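Local atomic coordinates of minor fimbrium tip subunit Mfa3 (Porphyromonas gingivalis ATCC 33277, PDB entry 5NF4), a protein that forms part of the tip of the minor fimbriae, filaments that mediate biofilm formation and adhesion to host cells and other oral bacteria. Residues Asn157-Ser162 / Leu192-Ala197. Numbering follows the deposited sequence.
Sequences NGFPMS and LQRVVA
Ser162 and Gln193 form an antiparallel hydrogen-bonded pair: Ser162 N donates to Gln193 O (2.9 Å) and Gln193 N answers to Ser162 O (2.9 Å), the latter donor standing above the carbonyl plane. A third backbone bond, Val195 N to Pro160 O (3.1 Å), follows beyond the non-hydrogen-bonded pair Met161-Arg194. One water donates to both Ser162 OG and Gln193 O, so this carbonyl takes two donors; Ser162 OG is also hydrogen-bonded to Leu224 O.

Among the apolar contacts, Val196 CG2 sits over one face of the Phe159 ring, 4.0 Å from its centroid, as a CH-pi contact displaced toward the rim. Pro160 CB meets Val195 CG2 at 3.7 Å, the two side chains crossing nearly at right angles. Met161, extended beyond CG (chi2 -177°), runs alongside the aliphatic part of Arg194, with CE 4.1 Å from Arg194 CG, while its CB touches Leu192 CB. The Arg194 guanidinium forms a salt bridge with Asp67 and a cation-pi contact with Trp346.

This buried contact, close to the centre of the folded chain, lies at the open end of the antiparallel beta hairpin of strands 161-170 and 180-205, the second strand being broken at Val195.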
loop_
_atom_site.group_PDB
_atom_site.type_symbol
_atom_site.label_atom_id
_atom_site.label_comp_id
_atom_site.label_asym_id
_atom_site.label_seq_id
_atom_site.Cartn_x
_atom_site.Cartn_y
_atom_site.Cartn_z
ATOM N N ASN A 157 -4.897 15.262 1.173
ATOM C CA ASN A 157 -3.769 14.535 0.589
ATOM C C ASN A 157 -3.858 13.052 0.903
ATOM O O ASN A 157 -3.410 12.616 1.964
ATOM C CB ASN A 157 -2.464 15.136 1.127
ATOM C CG ASN A 157 -1.239 14.601 0.437
ATOM O OD1 ASN A 157 -1.325 13.754 -0.442
ATOM N ND2 ASN A 157 -0.076 15.099 0.848
ATOM N N GLY A 158 -4.478 12.293 0.007
ATOM C CA GLY A 158 -4.702 10.884 0.240
ATOM C C GLY A 158 -3.524 10.051 -0.180
ATOM O O GLY A 158 -2.631 10.526 -0.911
ATOM N N PHE A 159 -3.527 8.788 0.242
ATOM C CA PHE A 159 -2.498 7.819 -0.162
ATOM C C PHE A 159 -2.610 7.499 -1.636
ATOM O O PHE A 159 -3.714 7.282 -2.117
ATOM C CB PHE A 159 -2.643 6.494 0.615
ATOM C CG PHE A 159 -2.382 6.587 2.074
ATOM C CD1 PHE A 159 -1.194 7.120 2.564
ATOM C CD2 PHE A 159 -3.291 6.059 2.967
ATOM C CE1 PHE A 159 -0.963 7.178 3.930
ATOM C CE2 PHE A 159 -3.069 6.105 4.304
ATOM C CZ PHE A 159 -1.890 6.673 4.797
ATOM N N PRO A 160 -1.485 7.423 -2.371
ATOM C CA PRO A 160 -1.573 6.871 -3.730
ATOM C C PRO A 160 -2.169 5.485 -3.742
ATOM O O PRO A 160 -1.897 4.674 -2.851
ATOM C CB PRO A 160 -0.116 6.838 -4.213
ATOM C CG PRO A 160 0.585 7.903 -3.372
ATOM C CD PRO A 160 -0.113 7.839 -2.021
ATOM N N MET A 161 -3.010 5.220 -4.747
ATOM C CA MET A 161 -3.635 3.906 -4.913
ATOM C C MET A 161 -3.654 3.547 -6.391
ATOM O O MET A 161 -3.572 4.420 -7.257
ATOM C CB MET A 161 -5.054 3.875 -4.367
ATOM C CG MET A 161 -5.250 4.583 -3.078
ATOM S SD MET A 161 -6.956 4.368 -2.560
ATOM C CE MET A 161 -6.996 5.391 -1.084
ATOM N N SER A 162 -3.703 2.255 -6.679
ATOM C CA SER A 162 -3.853 1.843 -8.062
ATOM C C SER A 162 -4.468 0.485 -8.209
ATOM O O SER A 162 -4.579 -0.299 -7.253
ATOM C CB SER A 162 -2.494 1.839 -8.729
ATOM O OG SER A 162 -1.687 0.871 -8.076
ATOM N N LEU A 192 -9.358 -0.358 -5.544
ATOM C CA LEU A 192 -8.044 0.262 -5.607
ATOM C C LEU A 192 -7.213 -0.227 -4.442
ATOM O O LEU A 192 -7.748 -0.399 -3.347
ATOM C CB LEU A 192 -8.174 1.779 -5.565
ATOM C CG LEU A 192 -9.054 2.361 -6.684
ATOM C CD1 LEU A 192 -9.466 3.803 -6.377
ATOM C CD2 LEU A 192 -8.295 2.290 -7.985
ATOM N N GLN A 193 -5.932 -0.468 -4.688
ATOM C CA GLN A 193 -5.010 -0.890 -3.626
ATOM C C GLN A 193 -4.106 0.248 -3.262
ATOM O O GLN A 193 -3.484 0.838 -4.148
ATOM C CB GLN A 193 -4.175 -2.084 -4.065
ATOM C CG GLN A 193 -5.007 -3.337 -4.161
ATOM C CD GLN A 193 -4.301 -4.449 -4.910
ATOM O OE1 GLN A 193 -3.155 -4.296 -5.338
ATOM N NE2 GLN A 193 -4.981 -5.578 -5.068
ATOM N N ARG A 194 -4.005 0.549 -1.969
ATOM C CA ARG A 194 -3.035 1.544 -1.517
ATOM C C ARG A 194 -1.617 1.037 -1.785
ATOM O O ARG A 194 -1.391 -0.176 -1.772
ATOM C CB ARG A 194 -3.211 1.839 -0.018
ATOM C CG ARG A 194 -4.604 2.366 0.331
ATOM C CD ARG A 194 -4.878 2.273 1.821
ATOM N NE ARG A 194 -6.278 2.561 2.158
ATOM C CZ ARG A 194 -7.249 1.657 2.196
ATOM N NH1 ARG A 194 -7.002 0.389 1.901
ATOM N NH2 ARG A 194 -8.483 2.033 2.511
ATOM N N VAL A 195 -0.682 1.972 -1.988
ATOM C CA VAL A 195 0.726 1.643 -2.267
ATOM C C VAL A 195 1.517 1.453 -0.969
ATOM O O VAL A 195 2.684 1.048 -1.019
ATOM C CB VAL A 195 1.401 2.741 -3.145
ATOM C CG1 VAL A 195 0.627 2.878 -4.463
ATOM C CG2 VAL A 195 1.484 4.081 -2.403
ATOM N N VAL A 196 0.877 1.756 0.167
ATOM C CA VAL A 196 1.514 1.642 1.483
ATOM C C VAL A 196 0.862 0.521 2.287
ATOM O O VAL A 196 -0.264 0.093 1.982
ATOM C CB VAL A 196 1.434 2.974 2.304
ATOM C CG1 VAL A 196 2.267 4.084 1.642
ATOM C CG2 VAL A 196 0.015 3.443 2.483
ATOM N N ALA A 197 1.598 0.065 3.295
ATOM C CA ALA A 197 1.103 -0.809 4.356
ATOM C C ALA A 197 0.822 0.033 5.612
ATOM O O ALA A 197 1.339 1.134 5.741
ATOM C CB ALA A 197 2.133 -1.921 4.670
HETATM O O HOH W 1 -1.282 -0.325 -5.756
#